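Local structure of MOBA relate protein (Mycobacterium sp., 2WAW) at residues Q24-G29 with D183-Y188; S83-A88 with G147-L152; T125-E130 with P138-R143. The protein is of unknown function but, as a MobA-like protein with a GT-A-type fold, probably transfers a nucleotide from a nucleoside triphosphate to an acceptor such as a cofactor. One frame throughout, in Å; residues are numbered along the deposited sequence.

How the interactions relate
From the N terminus the chain first lays down strand 6-12 and then residues 24-29, which start the longest loop. Interaction 1 closes it when the C-terminal helix 185-197 returns to them, tying that helix to the small two-stranded sheet. Both other contacts fall within that loop. Residues 83-88 open a second loop, which interaction 2 closes at 147-152, joining helices 84-90 and 146-150. Within it sits interaction 3, which pairs 125-130 and 138-143 as two strands of the main sheet. No loops cross. Interactions 2 and 3 touch: Leu149 CD1 lies 3.8 Å from Val141 CG1, where helix 146-150 folds back on strand 134-142. Interaction 1 stands apart, its centre about 26 Å from either other centre.

Interaction 1 of 3, residues Q24-G29 with D183-Y188; sequences QLLPLG and DTWDDY
Tyr188 reaches from the first turn of the C-terminal helix to Leu26 and Pro27, and one hydrogen bond joins the two segments. Tyr188 OH donates to Pro27 O at 2.6 Å. The hydroxyl lies in the plane of the Pro27 carbonyl and meets a lone pair of its oxygen, with a C=O...O angle of 138°. Pro27 O lies near the ring plane at the edge, on the CE1 side, so the hydroxyl bond is made within the plane of the phenol. Tyr188 CG is anti to the backbone N (chi1 168°), which sends the ring out from the helix toward residues 26-28. Pro27 CD also lies 3.5 Å from Tyr188 OH.

Apolar contacts flank the ring. Leu26 covers one face of the Tyr188 ring. Its CD1 makes a CH-pi contact 4.0 Å from the ring centroid, and its CB lies 3.7 Å from Tyr188 CE1. The other methyl, Leu26 CD2, meets Trp185 CZ3 at 3.7 Å. One leucine thus spans two aromatic residues a helical turn apart.

Polar bonds within 183-188 shape the helix start. Thr184 and Asp187 form a capping box. Asp187 N donates to Thr184 OG1, the N-cap, at 3.1 Å. In return Asp187 OD2 accepts from Thr184 N, and also from Asp183 N at 2.8 Å. Asp187 OD1 is paired with Arg190, and Trp185 NE1 bonds to Glu189.

The contact lays the start of helix 185-197 against strand 27-28 and the residue that leads into it, Leu26. Leu28 extends the packing along that helix to Leu192 and Val195, and also touches Leu33 and Ala36 of helix 33-42.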
ATOM      1  N   GLN A  24      -5.937  11.460  -1.415  1.00 15.82           N
ATOM      2  CA  GLN A  24      -4.874  11.188  -2.390  1.00 15.15           C
ATOM      3  C   GLN A  24      -4.257  12.501  -2.895  1.00 16.10           C
ATOM      4  O   GLN A  24      -3.067  12.553  -3.216  1.00 17.03           O
ATOM      5  CB  GLN A  24      -5.440  10.371  -3.586  1.00 16.27           C
ATOM      6  CG  GLN A  24      -5.999   8.961  -3.234  1.00 14.51           C
ATOM      7  CD  GLN A  24      -7.413   8.955  -2.625  1.00 24.56           C
ATOM      8  OE1 GLN A  24      -7.905   7.908  -2.141  1.00 24.04           O
ATOM      9  NE2 GLN A  24      -8.069  10.111  -2.632  1.00 18.14           N
ATOM     10  N   LEU A  25      -5.070  13.536  -2.937  1.00 14.56           N
ATOM     11  CA  LEU A  25      -4.683  14.818  -3.500  1.00 15.65           C
ATOM     12  C   LEU A  25      -4.254  15.878  -2.492  1.00 15.52           C
ATOM     13  O   LEU A  25      -3.881  16.921  -2.874  1.00 17.56           O
ATOM     14  CB  LEU A  25      -5.790  15.355  -4.429  1.00 20.00           C
ATOM     15  CG  LEU A  25      -6.187  14.435  -5.570  1.00 20.00           C
ATOM     16  CD1 LEU A  25      -7.377  14.876  -6.232  1.00 20.00           C
ATOM     17  CD2 LEU A  25      -5.076  14.262  -6.566  1.00 20.00           C
ATOM     18  N   LEU A  26      -4.296  15.568  -1.226  1.00 15.88           N
ATOM     19  CA  LEU A  26      -3.833  16.515  -0.196  1.00 15.89           C
ATOM     20  C   LEU A  26      -2.373  16.937  -0.408  1.00 14.85           C
ATOM     21  O   LEU A  26      -1.493  16.095  -0.634  1.00 15.48           O
ATOM     22  CB  LEU A  26      -3.986  15.889   1.173  1.00 14.66           C
ATOM     23  CG  LEU A  26      -5.416  15.585   1.607  1.00 17.53           C
ATOM     24  CD1 LEU A  26      -5.391  14.628   2.810  1.00 21.47           C
ATOM     25  CD2 LEU A  26      -6.204  16.866   1.917  1.00 24.28           C
ATOM     26  N   PRO A  27      -2.102  18.249  -0.342  1.00 16.65           N
ATOM     27  CA  PRO A  27      -0.744  18.729  -0.508  1.00 18.38           C
ATOM     28  C   PRO A  27       0.181  18.139   0.548  1.00 18.77           C
ATOM     29  O   PRO A  27      -0.175  18.087   1.727  1.00 19.12           O
ATOM     30  CB  PRO A  27      -0.888  20.242  -0.287  1.00 18.95           C
ATOM     31  CG  PRO A  27      -2.284  20.539  -0.680  1.00 18.85           C
ATOM     32  CD  PRO A  27      -3.062  19.350  -0.173  1.00 16.57           C
ATOM     33  N   LEU A  28       1.362  17.693   0.119  1.00 19.13           N
ATOM     34  CA  LEU A  28       2.378  17.220   1.030  1.00 21.42           C
ATOM     35  C   LEU A  28       3.693  17.733   0.456  1.00 26.17           C
ATOM     36  O   LEU A  28       4.327  17.084  -0.384  1.00 27.03           O
ATOM     37  CB  LEU A  28       2.332  15.690   1.158  1.00 22.74           C
ATOM     38  CG  LEU A  28       2.928  15.066   2.423  1.00 25.70           C
ATOM     39  CD1 LEU A  28       2.075  15.376   3.657  1.00 24.10           C
ATOM     40  CD2 LEU A  28       3.072  13.578   2.227  1.00 21.97           C
ATOM     41  N   GLY A  29       4.046  18.946   0.866  1.00 26.86           N
ATOM     42  CA  GLY A  29       5.233  19.627   0.353  1.00 30.85           C
ATOM     43  C   GLY A  29       5.065  19.978  -1.109  1.00 30.47           C
ATOM     44  O   GLY A  29       4.060  20.585  -1.500  1.00 31.12           O
ATOM     45  N   ASP A 183      -6.575   8.882   8.036  1.00 20.28           N
ATOM     46  CA  ASP A 183      -8.011   8.579   8.133  1.00 22.43           C
ATOM     47  C   ASP A 183      -8.824   9.854   8.301  1.00 19.69           C
ATOM     48  O   ASP A 183      -9.973   9.944   7.847  1.00 22.30           O
ATOM     49  CB  ASP A 183      -8.326   7.708   9.369  1.00 25.52           C
ATOM     50  CG  ASP A 183      -7.804   6.290   9.268  1.00 31.06           C
ATOM     51  OD1 ASP A 183      -7.625   5.770   8.147  1.00 33.21           O
ATOM     52  OD2 ASP A 183      -7.580   5.680  10.345  1.00 40.96           O
ATOM     53  N   THR A 184      -8.254  10.811   9.029  1.00 18.65           N
ATOM     54  CA  THR A 184      -9.004  11.979   9.474  1.00 20.12           C
ATOM     55  C   THR A 184      -8.187  13.227   9.155  1.00 18.93           C
ATOM     56  O   THR A 184      -6.992  13.128   8.853  1.00 16.61           O
ATOM     57  CB  THR A 184      -9.208  11.963  11.002  1.00 20.06           C
ATOM     58  OG1 THR A 184      -7.924  11.942  11.645  1.00 21.34           O
ATOM     59  CG2 THR A 184     -10.024  10.740  11.455  1.00 21.07           C
ATOM     60  N   TRP A 185      -8.816  14.399   9.231  1.00 18.09           N
ATOM     61  CA  TRP A 185      -8.080  15.641   8.988  1.00 18.33           C
ATOM     62  C   TRP A 185      -6.936  15.791   9.983  1.00 17.17           C
ATOM     63  O   TRP A 185      -5.822  16.202   9.622  1.00 16.28           O
ATOM     64  CB  TRP A 185      -8.990  16.879   9.026  1.00 18.27           C
ATOM     65  CG  TRP A 185      -8.248  18.050   8.470  1.00 14.14           C
ATOM     66  CD1 TRP A 185      -7.537  18.971   9.178  1.00 15.48           C
ATOM     67  CD2 TRP A 185      -8.060  18.370   7.085  1.00 13.07           C
ATOM     68  NE1 TRP A 185      -6.940  19.872   8.318  1.00 17.14           N
ATOM     69  CE2 TRP A 185      -7.239  19.521   7.029  1.00 17.00           C
ATOM     70  CE3 TRP A 185      -8.523  17.803   5.878  1.00 13.06           C
ATOM     71  CZ2 TRP A 185      -6.865  20.125   5.815  1.00 16.87           C
ATOM     72  CZ3 TRP A 185      -8.149  18.404   4.671  1.00 17.72           C
ATOM     73  CH2 TRP A 185      -7.324  19.551   4.656  1.00 14.35           C
ATOM     74  N   ASP A 186      -7.178  15.399  11.231  1.00 16.52           N
ATOM     75  CA  ASP A 186      -6.119  15.443  12.232  1.00 17.92           C
ATOM     76  C   ASP A 186      -4.921  14.572  11.826  1.00 16.87           C
ATOM     77  O   ASP A 186      -3.784  14.991  11.987  1.00 16.85           O
ATOM     78  CB  ASP A 186      -6.617  15.014  13.612  1.00 19.58           C
ATOM     79  CG  ASP A 186      -5.604  15.302  14.699  1.00 28.55           C
ATOM     80  OD1 ASP A 186      -5.422  16.486  15.052  1.00 34.34           O
ATOM     81  OD2 ASP A 186      -4.988  14.346  15.209  1.00 36.56           O
ATOM     82  N   ASP A 187      -5.179  13.380  11.294  1.00 16.18           N
ATOM     83  CA  ASP A 187      -4.099  12.504  10.832  1.00 16.01           C
ATOM     84  C   ASP A 187      -3.247  13.221   9.762  1.00 17.11           C
ATOM     85  O   ASP A 187      -2.019  13.128   9.743  1.00 17.60           O
ATOM     86  CB  ASP A 187      -4.673  11.251  10.186  1.00 14.72           C
ATOM     87  CG  ASP A 187      -5.185  10.221  11.186  1.00 21.78           C
ATOM     88  OD1 ASP A 187      -4.861  10.284  12.378  1.00 21.40           O
ATOM     89  OD2 ASP A 187      -5.894   9.298  10.747  1.00 23.55           O
ATOM     90  N   TYR A 188      -3.930  13.901   8.851  1.00 14.64           N
ATOM     91  CA  TYR A 188      -3.272  14.625   7.758  1.00 14.40           C
ATOM     92  C   TYR A 188      -2.354  15.706   8.308  1.00 16.52           C
ATOM     93  O   TYR A 188      -1.206  15.804   7.894  1.00 16.89           O
ATOM     94  CB  TYR A 188      -4.308  15.247   6.827  1.00 14.19           C
ATOM     95  CG  TYR A 188      -3.705  16.232   5.853  1.00 16.01           C
ATOM     96  CD1 TYR A 188      -2.617  15.872   5.025  1.00 15.02           C
ATOM     97  CD2 TYR A 188      -4.215  17.514   5.755  1.00 12.18           C
ATOM     98  CE1 TYR A 188      -2.060  16.800   4.142  1.00 14.31           C
ATOM     99  CE2 TYR A 188      -3.684  18.430   4.874  1.00 15.97           C
ATOM    100  CZ  TYR A 188      -2.610  18.068   4.070  1.00 15.88           C
ATOM    101  OH  TYR A 188      -2.093  18.978   3.183  1.00 16.59           O
TER

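Interaction 2 of 3, residues S83-A88 with G147-L152; sequences SSLKSA and GDLAEL
Lys86 crosses from helix 84-90 to the last turn of helix 146-150, where its amine meets the carbonyl of Ala150. From CB, the chain sets out with CG anti to the carbonyl carbon (chi1 -69°). Lys86 CG passes 3.2 Å from Ala150 O. Lys86 CD is farther off, 3.8 Å from Ala150 O. Lys86 CE comes back to 3.3 Å from Ala150 O and stands equally near Leu152 O. At the tip the chain bends (chi4 -82°), which turns NZ back to the carbonyl. Lys86 NZ donates to Ala150 O at 2.7 Å, nearly along the C=O axis (C=O...N angle 160°). The aliphatic part of the lysine therefore runs past the same carbonyl that its amine grips. The positive charge lies near the C-terminal part of the short helix, where it would probably be favoured by the helix dipole.

A water gives a second polar link. It donates to Leu152 O at 3.0 Å and is hydrogen-bonded to Ser83 OG.

On the inner side the contact is apolar. Leu85 CD2 meets Leu149 CD2 at 4.0 Å, with Leu149 CD1 almost as near. The two leucine side chains cross at about a right angle.

The helices pack beside each other over the central sheet. Leu85 rests on Leu11 of strand 6-12 and Leu101 of strand 98-103, while Leu149 rests on Ile99 of the latter. Leu149 and Leu152 also touch Val158 of helix 158-163, and Asp155 just before it binds Ser84 OG and Leu85 N.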
ATOM      1  N   SER A  83     -13.020  -2.392  -2.143  1.00 21.38           N
ATOM      2  CA  SER A  83     -12.729  -3.748  -2.650  1.00 22.71           C
ATOM      3  C   SER A  83     -11.717  -3.797  -3.804  1.00 25.01           C
ATOM      4  O   SER A  83     -11.732  -4.736  -4.627  1.00 28.10           O
ATOM      5  CB  SER A  83     -14.018  -4.452  -3.098  1.00 23.05           C
ATOM      6  OG  SER A  83     -14.867  -4.693  -1.992  1.00 30.21           O
ATOM      7  N   SER A  84     -10.820  -2.826  -3.859  1.00 21.26           N
ATOM      8  CA  SER A  84      -9.922  -2.693  -5.008  1.00 18.53           C
ATOM      9  C   SER A  84      -8.897  -3.839  -5.139  1.00 19.92           C
ATOM     10  O   SER A  84      -8.487  -4.181  -6.245  1.00 20.33           O
ATOM     11  CB  SER A  84      -9.236  -1.321  -4.979  1.00 20.22           C
ATOM     12  OG  SER A  84      -8.209  -1.272  -4.007  1.00 18.13           O
ATOM     13  N   LEU A  85      -8.506  -4.441  -4.023  1.00 19.55           N
ATOM     14  CA  LEU A  85      -7.508  -5.519  -4.060  1.00 20.04           C
ATOM     15  C   LEU A  85      -7.939  -6.702  -4.949  1.00 20.79           C
ATOM     16  O   LEU A  85      -7.119  -7.250  -5.705  1.00 21.76           O
ATOM     17  CB  LEU A  85      -7.173  -5.973  -2.646  1.00 20.93           C
ATOM     18  CG  LEU A  85      -6.070  -7.023  -2.496  1.00 24.24           C
ATOM     19  CD1 LEU A  85      -4.786  -6.613  -3.243  1.00 24.15           C
ATOM     20  CD2 LEU A  85      -5.823  -7.214  -1.019  1.00 25.74           C
ATOM     21  N   LYS A  86      -9.221  -7.083  -4.879  1.00 22.07           N
ATOM     22  CA  LYS A  86      -9.778  -8.110  -5.776  1.00 24.94           C
ATOM     23  C   LYS A  86      -9.469  -7.832  -7.246  1.00 23.11           C
ATOM     24  O   LYS A  86      -9.002  -8.712  -7.974  1.00 24.68           O
ATOM     25  CB  LYS A  86     -11.301  -8.213  -5.614  1.00 26.17           C
ATOM     26  CG  LYS A  86     -11.784  -8.773  -4.294  1.00 35.43           C
ATOM     27  CD  LYS A  86     -13.288  -8.535  -4.159  1.00 44.88           C
ATOM     28  CE  LYS A  86     -13.875  -9.215  -2.928  1.00 50.27           C
ATOM     29  NZ  LYS A  86     -14.173 -10.653  -3.165  1.00 51.08           N
ATOM     30  N   SER A  87      -9.742  -6.605  -7.681  1.00 21.98           N
ATOM     31  CA  SER A  87      -9.458  -6.212  -9.055  1.00 20.58           C
ATOM     32  C   SER A  87      -7.953  -6.170  -9.337  1.00 20.16           C
ATOM     33  O   SER A  87      -7.508  -6.647 -10.366  1.00 20.77           O
ATOM     34  CB  SER A  87     -10.115  -4.862  -9.364  1.00 22.24           C
ATOM     35  OG  SER A  87     -11.530  -4.939  -9.191  1.00 25.24           O
ATOM     36  N   ALA A  88      -7.174  -5.624  -8.404  1.00 17.23           N
ATOM     37  CA  ALA A  88      -5.733  -5.496  -8.604  1.00 15.70           C
ATOM     38  C   ALA A  88      -5.074  -6.835  -8.881  1.00 16.56           C
ATOM     39  O   ALA A  88      -4.173  -6.920  -9.724  1.00 17.43           O
ATOM     40  CB  ALA A  88      -5.073  -4.821  -7.403  1.00 15.81           C
ATOM     41  N   GLY A 147      -5.640 -16.458  -3.748  1.00 23.01           N
ATOM     42  CA  GLY A 147      -7.058 -16.838  -3.637  1.00 24.54           C
ATOM     43  C   GLY A 147      -7.727 -16.373  -2.349  1.00 26.09           C
ATOM     44  O   GLY A 147      -8.861 -15.873  -2.366  1.00 26.23           O
ATOM     45  N   ASP A 148      -7.020 -16.517  -1.227  1.00 25.76           N
ATOM     46  CA  ASP A 148      -7.529 -16.083   0.076  1.00 26.63           C
ATOM     47  C   ASP A 148      -7.677 -14.560   0.188  1.00 27.57           C
ATOM     48  O   ASP A 148      -8.653 -14.058   0.764  1.00 27.16           O
ATOM     49  CB  ASP A 148      -6.637 -16.630   1.200  1.00 27.41           C
ATOM     50  CG  ASP A 148      -6.468 -18.142   1.122  1.00 29.46           C
ATOM     51  OD1 ASP A 148      -7.196 -18.853   1.841  1.00 35.79           O
ATOM     52  OD2 ASP A 148      -5.639 -18.631   0.319  1.00 34.42           O
ATOM     53  N   LEU A 149      -6.700 -13.829  -0.350  1.00 25.77           N
ATOM     54  CA  LEU A 149      -6.782 -12.380  -0.456  1.00 27.76           C
ATOM     55  C   LEU A 149      -8.022 -11.955  -1.207  1.00 29.85           C
ATOM     56  O   LEU A 149      -8.718 -11.028  -0.790  1.00 30.66           O
ATOM     57  CB  LEU A 149      -5.593 -11.823  -1.225  1.00 27.73           C
ATOM     58  CG  LEU A 149      -4.327 -11.398  -0.511  1.00 29.92           C
ATOM     59  CD1 LEU A 149      -3.536 -10.602  -1.517  1.00 24.58           C
ATOM     60  CD2 LEU A 149      -4.610 -10.560   0.731  1.00 28.78           C
ATOM     61  N   ALA A 150      -8.270 -12.624  -2.330  1.00 29.73           N
ATOM     62  CA  ALA A 150      -9.382 -12.284  -3.207  1.00 32.08           C
ATOM     63  C   ALA A 150     -10.717 -12.380  -2.470  1.00 34.11           C
ATOM     64  O   ALA A 150     -11.634 -11.608  -2.747  1.00 35.76           O
ATOM     65  CB  ALA A 150      -9.373 -13.165  -4.443  1.00 30.75           C
ATOM     66  N   GLU A 151     -10.795 -13.304  -1.509  1.00 35.33           N
ATOM     67  CA  GLU A 151     -12.012 -13.563  -0.727  1.00 37.37           C
ATOM     68  C   GLU A 151     -12.237 -12.624   0.468  1.00 38.06           C
ATOM     69  O   GLU A 151     -13.273 -12.707   1.134  1.00 38.43           O
ATOM     70  CB  GLU A 151     -12.020 -15.014  -0.235  1.00 37.17           C
ATOM     71  CG  GLU A 151     -12.168 -16.038  -1.342  1.00 42.48           C
ATOM     72  CD  GLU A 151     -11.812 -17.443  -0.895  1.00 50.13           C
ATOM     73  OE1 GLU A 151     -11.946 -17.750   0.311  1.00 52.29           O
ATOM     74  OE2 GLU A 151     -11.396 -18.244  -1.760  1.00 52.82           O
ATOM     75  N   LEU A 152     -11.275 -11.748   0.754  1.00 38.01           N
ATOM     76  CA  LEU A 152     -11.468 -10.742   1.803  1.00 38.24           C
ATOM     77  C   LEU A 152     -12.528  -9.733   1.360  1.00 38.20           C
ATOM     78  O   LEU A 152     -12.674  -9.451   0.167  1.00 39.12           O
ATOM     79  CB  LEU A 152     -10.158 -10.020   2.153  1.00 38.24           C
ATOM     80  CG  LEU A 152      -8.938 -10.825   2.614  1.00 38.59           C
ATOM     81  CD1 LEU A 152      -7.755  -9.897   2.765  1.00 41.35           C
ATOM     82  CD2 LEU A 152      -9.192 -11.574   3.910  1.00 39.42           C
TER
HETATM   83  O   HOH W   1     -13.192  -6.709  -1.034  1.00 38.99           O

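Interaction 3 of 3, residues T125-E130 with P138-R143; sequences TIAVCE and PFWVSR
The Trp140 indole turns its edge to the backbone of the partner strand: Ala127 N lies in its plane, 3.6 Å from Trp140 CD1. One face carries Ser142 N, which stands 3.9 Å above the Trp140 ring plane toward the rim. The indole NE1 bonds to the backbone O of Ala124. The Phe139 ring is on the other side of the sheet. Phe139 CD1 meets Val128 CG1 at 3.6 Å, the two side chains lying obliquely, and the ring also stacks with His137.

The segments form an antiparallel beta hairpin in the mixed central sheet of the GT-A-like fold. The N-to-C directions of strands 126-130 and 138-142 differ by 170°. Ala127 and Trp140 are a hydrogen-bonded pair. Trp140 N donates to Ala127 O at 2.8 Å, and Ala127 N donates back to Trp140 O at 2.9 Å. Ile126 and Val141 form a non-hydrogen-bonded pair. Farther along, Cys129 N makes only a weak bond to Pro138 O, but Cys129 SG packs against Pro138 CD at 3.6 Å.

Side chains alternate between the two faces. Ala127 and Trp140 lie against Leu117 of helix 111-121. Ile126, Val128 and Phe139 face helix 158-163 and meet Ile162. The hairpin is therefore covered by a helix on each face.

At the far end Thr125 O takes two bonds from one residue. Ser142 N approaches nearly head-on. Ser142 OG lies between its backbone N and carbonyl carbon (chi1 64°), which folds the hydroxyl back to donate to Thr125 O at 2.8 Å, in the carbonyl plane and on a lone pair.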
ATOM      1  N   THR A 125       4.773 -17.581   3.452  1.00 17.57           N
ATOM      2  CA  THR A 125       3.441 -17.412   2.872  1.00 17.78           C
ATOM      3  C   THR A 125       2.971 -15.960   2.960  1.00 17.74           C
ATOM      4  O   THR A 125       2.506 -15.399   1.969  1.00 16.76           O
ATOM      5  CB  THR A 125       2.409 -18.377   3.515  1.00 18.76           C
ATOM      6  OG1 THR A 125       2.830 -19.730   3.301  1.00 17.34           O
ATOM      7  CG2 THR A 125       1.035 -18.189   2.907  1.00 19.98           C
ATOM      8  N   ILE A 126       3.106 -15.365   4.147  1.00 15.58           N
ATOM      9  CA  ILE A 126       2.859 -13.939   4.380  1.00 15.47           C
ATOM     10  C   ILE A 126       4.036 -13.385   5.170  1.00 16.46           C
ATOM     11  O   ILE A 126       4.622 -14.092   5.987  1.00 16.69           O
ATOM     12  CB  ILE A 126       1.562 -13.717   5.203  1.00 16.21           C
ATOM     13  CG1 ILE A 126       0.339 -14.213   4.418  1.00 17.19           C
ATOM     14  CG2 ILE A 126       1.410 -12.254   5.620  1.00 15.65           C
ATOM     15  CD1 ILE A 126      -0.952 -14.292   5.229  1.00 18.57           C
ATOM     16  N   ALA A 127       4.415 -12.143   4.903  1.00 13.14           N
ATOM     17  CA  ALA A 127       5.353 -11.472   5.820  1.00 13.40           C
ATOM     18  C   ALA A 127       4.876 -10.069   6.118  1.00 14.86           C
ATOM     19  O   ALA A 127       4.148  -9.466   5.319  1.00 14.31           O
ATOM     20  CB  ALA A 127       6.734 -11.457   5.234  1.00 14.08           C
ATOM     21  N   VAL A 128       5.276  -9.552   7.275  1.00 13.35           N
ATOM     22  CA  VAL A 128       4.851  -8.215   7.704  1.00 13.14           C
ATOM     23  C   VAL A 128       6.027  -7.463   8.300  1.00 14.46           C
ATOM     24  O   VAL A 128       6.988  -8.082   8.756  1.00 14.64           O
ATOM     25  CB  VAL A 128       3.684  -8.279   8.728  1.00 13.43           C
ATOM     26  CG1 VAL A 128       2.488  -9.027   8.139  1.00 13.33           C
ATOM     27  CG2 VAL A 128       4.143  -8.904  10.059  1.00 14.62           C
ATOM     28  N   CYS A 129       5.967  -6.136   8.273  1.00 14.52           N
ATOM     29  CA  CYS A 129       6.981  -5.352   8.970  1.00 14.94           C
ATOM     30  C   CYS A 129       6.632  -5.217  10.441  1.00 17.60           C
ATOM     31  O   CYS A 129       5.490  -4.916  10.806  1.00 17.26           O
ATOM     32  CB  CYS A 129       7.130  -3.983   8.329  1.00 16.03           C
ATOM     33  SG  CYS A 129       7.902  -4.084   6.671  1.00 17.09           S
ATOM     34  N   GLU A 130       7.624  -5.451  11.283  1.00 14.59           N
ATOM     35  CA  GLU A 130       7.471  -5.286  12.708  1.00 16.88           C
ATOM     36  C   GLU A 130       8.276  -4.080  13.137  1.00 17.08           C
ATOM     37  O   GLU A 130       9.507  -4.118  13.184  1.00 16.31           O
ATOM     38  CB  GLU A 130       7.918  -6.539  13.461  1.00 17.91           C
ATOM     39  CG  GLU A 130       7.708  -6.415  14.956  1.00 19.37           C
ATOM     40  CD  GLU A 130       7.958  -7.714  15.683  1.00 25.71           C
ATOM     41  OE1 GLU A 130       8.998  -8.357  15.430  1.00 28.71           O
ATOM     42  OE2 GLU A 130       7.115  -8.081  16.517  1.00 35.24           O
ATOM     43  N   PRO A 138       4.654  -2.090   4.993  1.00 15.95           N
ATOM     44  CA  PRO A 138       4.184  -2.973   3.903  1.00 13.44           C
ATOM     45  C   PRO A 138       4.036  -4.449   4.296  1.00 13.57           C
ATOM     46  O   PRO A 138       4.725  -4.939   5.231  1.00 15.35           O
ATOM     47  CB  PRO A 138       5.252  -2.777   2.817  1.00 16.04           C
ATOM     48  CG  PRO A 138       6.532  -2.460   3.607  1.00 16.00           C
ATOM     49  CD  PRO A 138       6.051  -1.661   4.803  1.00 17.92           C
ATOM     50  N   PHE A 139       3.124  -5.137   3.588  1.00 14.06           N
ATOM     51  CA  PHE A 139       2.905  -6.572   3.781  1.00 15.05           C
ATOM     52  C   PHE A 139       3.379  -7.319   2.539  1.00 13.95           C
ATOM     53  O   PHE A 139       3.279  -6.800   1.428  1.00 16.30           O
ATOM     54  CB  PHE A 139       1.424  -6.909   3.976  1.00 15.28           C
ATOM     55  CG  PHE A 139       0.785  -6.310   5.206  1.00 13.87           C
ATOM     56  CD1 PHE A 139       1.522  -6.051   6.364  1.00 17.38           C
ATOM     57  CD2 PHE A 139      -0.579  -6.058   5.197  1.00 18.79           C
ATOM     58  CE1 PHE A 139       0.895  -5.526   7.510  1.00 21.37           C
ATOM     59  CE2 PHE A 139      -1.221  -5.541   6.327  1.00 20.40           C
ATOM     60  CZ  PHE A 139      -0.488  -5.266   7.472  1.00 17.87           C
ATOM     61  N   TRP A 140       3.898  -8.532   2.733  1.00 11.85           N
ATOM     62  CA  TRP A 140       4.172  -9.440   1.627  1.00 13.20           C
ATOM     63  C   TRP A 140       3.137 -10.527   1.625  1.00 13.62           C
ATOM     64  O   TRP A 140       2.847 -11.097   2.665  1.00 14.38           O
ATOM     65  CB  TRP A 140       5.573 -10.037   1.785  1.00 14.96           C
ATOM     66  CG  TRP A 140       5.811 -11.339   1.070  1.00 15.90           C
ATOM     67  CD1 TRP A 140       5.651 -12.597   1.576  1.00 13.74           C
ATOM     68  CD2 TRP A 140       6.297 -11.504  -0.273  1.00 16.63           C
ATOM     69  NE1 TRP A 140       6.002 -13.536   0.631  1.00 16.98           N
ATOM     70  CE2 TRP A 140       6.394 -12.891  -0.515  1.00 16.97           C
ATOM     71  CE3 TRP A 140       6.645 -10.609  -1.300  1.00 17.82           C
ATOM     72  CZ2 TRP A 140       6.836 -13.411  -1.748  1.00 21.07           C
ATOM     73  CZ3 TRP A 140       7.090 -11.119  -2.514  1.00 24.66           C
ATOM     74  CH2 TRP A 140       7.173 -12.509  -2.733  1.00 22.52           C
ATOM     75  N   VAL A 141       2.596 -10.836   0.442  1.00 13.13           N
ATOM     76  CA  VAL A 141       1.674 -11.960   0.268  1.00 15.51           C
ATOM     77  C   VAL A 141       2.123 -12.777  -0.935  1.00 16.07           C
ATOM     78  O   VAL A 141       2.202 -12.256  -2.061  1.00 15.87           O
ATOM     79  CB  VAL A 141       0.219 -11.498   0.092  1.00 17.39           C
ATOM     80  CG1 VAL A 141      -0.732 -12.718   0.023  1.00 17.96           C
ATOM     81  CG2 VAL A 141      -0.189 -10.586   1.245  1.00 17.63           C
ATOM     82  N   SER A 142       2.371 -14.071  -0.697  1.00 16.31           N
ATOM     83  CA  SER A 142       2.891 -14.984  -1.691  1.00 16.90           C
ATOM     84  C   SER A 142       1.758 -15.378  -2.632  1.00 16.14           C
ATOM     85  O   SER A 142       0.592 -15.342  -2.247  1.00 16.97           O
ATOM     86  CB  SER A 142       3.462 -16.240  -1.008  1.00 17.55           C
ATOM     87  OG  SER A 142       2.430 -16.951  -0.343  1.00 20.05           O
ATOM     88  N   ARG A 143       2.120 -15.727  -3.861  1.00 15.03           N
ATOM     89  CA  ARG A 143       1.156 -16.123  -4.884  1.00 16.94           C
ATOM     90  C   ARG A 143       0.220 -17.237  -4.401  1.00 19.29           C
ATOM     91  O   ARG A 143      -0.963 -17.249  -4.752  1.00 18.19           O
ATOM     92  CB  ARG A 143       1.898 -16.577  -6.142  1.00 16.65           C
ATOM     93  CG  ARG A 143       0.963 -17.161  -7.213  1.00 17.55           C
ATOM     94  CD  ARG A 143       1.675 -17.326  -8.550  1.00 23.94           C
ATOM     95  NE  ARG A 143       2.035 -16.031  -9.118  1.00 21.07           N
ATOM     96  CZ  ARG A 143       1.204 -15.243  -9.800  1.00 20.15           C
ATOM     97  NH1 ARG A 143      -0.057 -15.606 -10.026  1.00 22.89           N
ATOM     98  NH2 ARG A 143       1.638 -14.078 -10.259  1.00 21.81           N
TER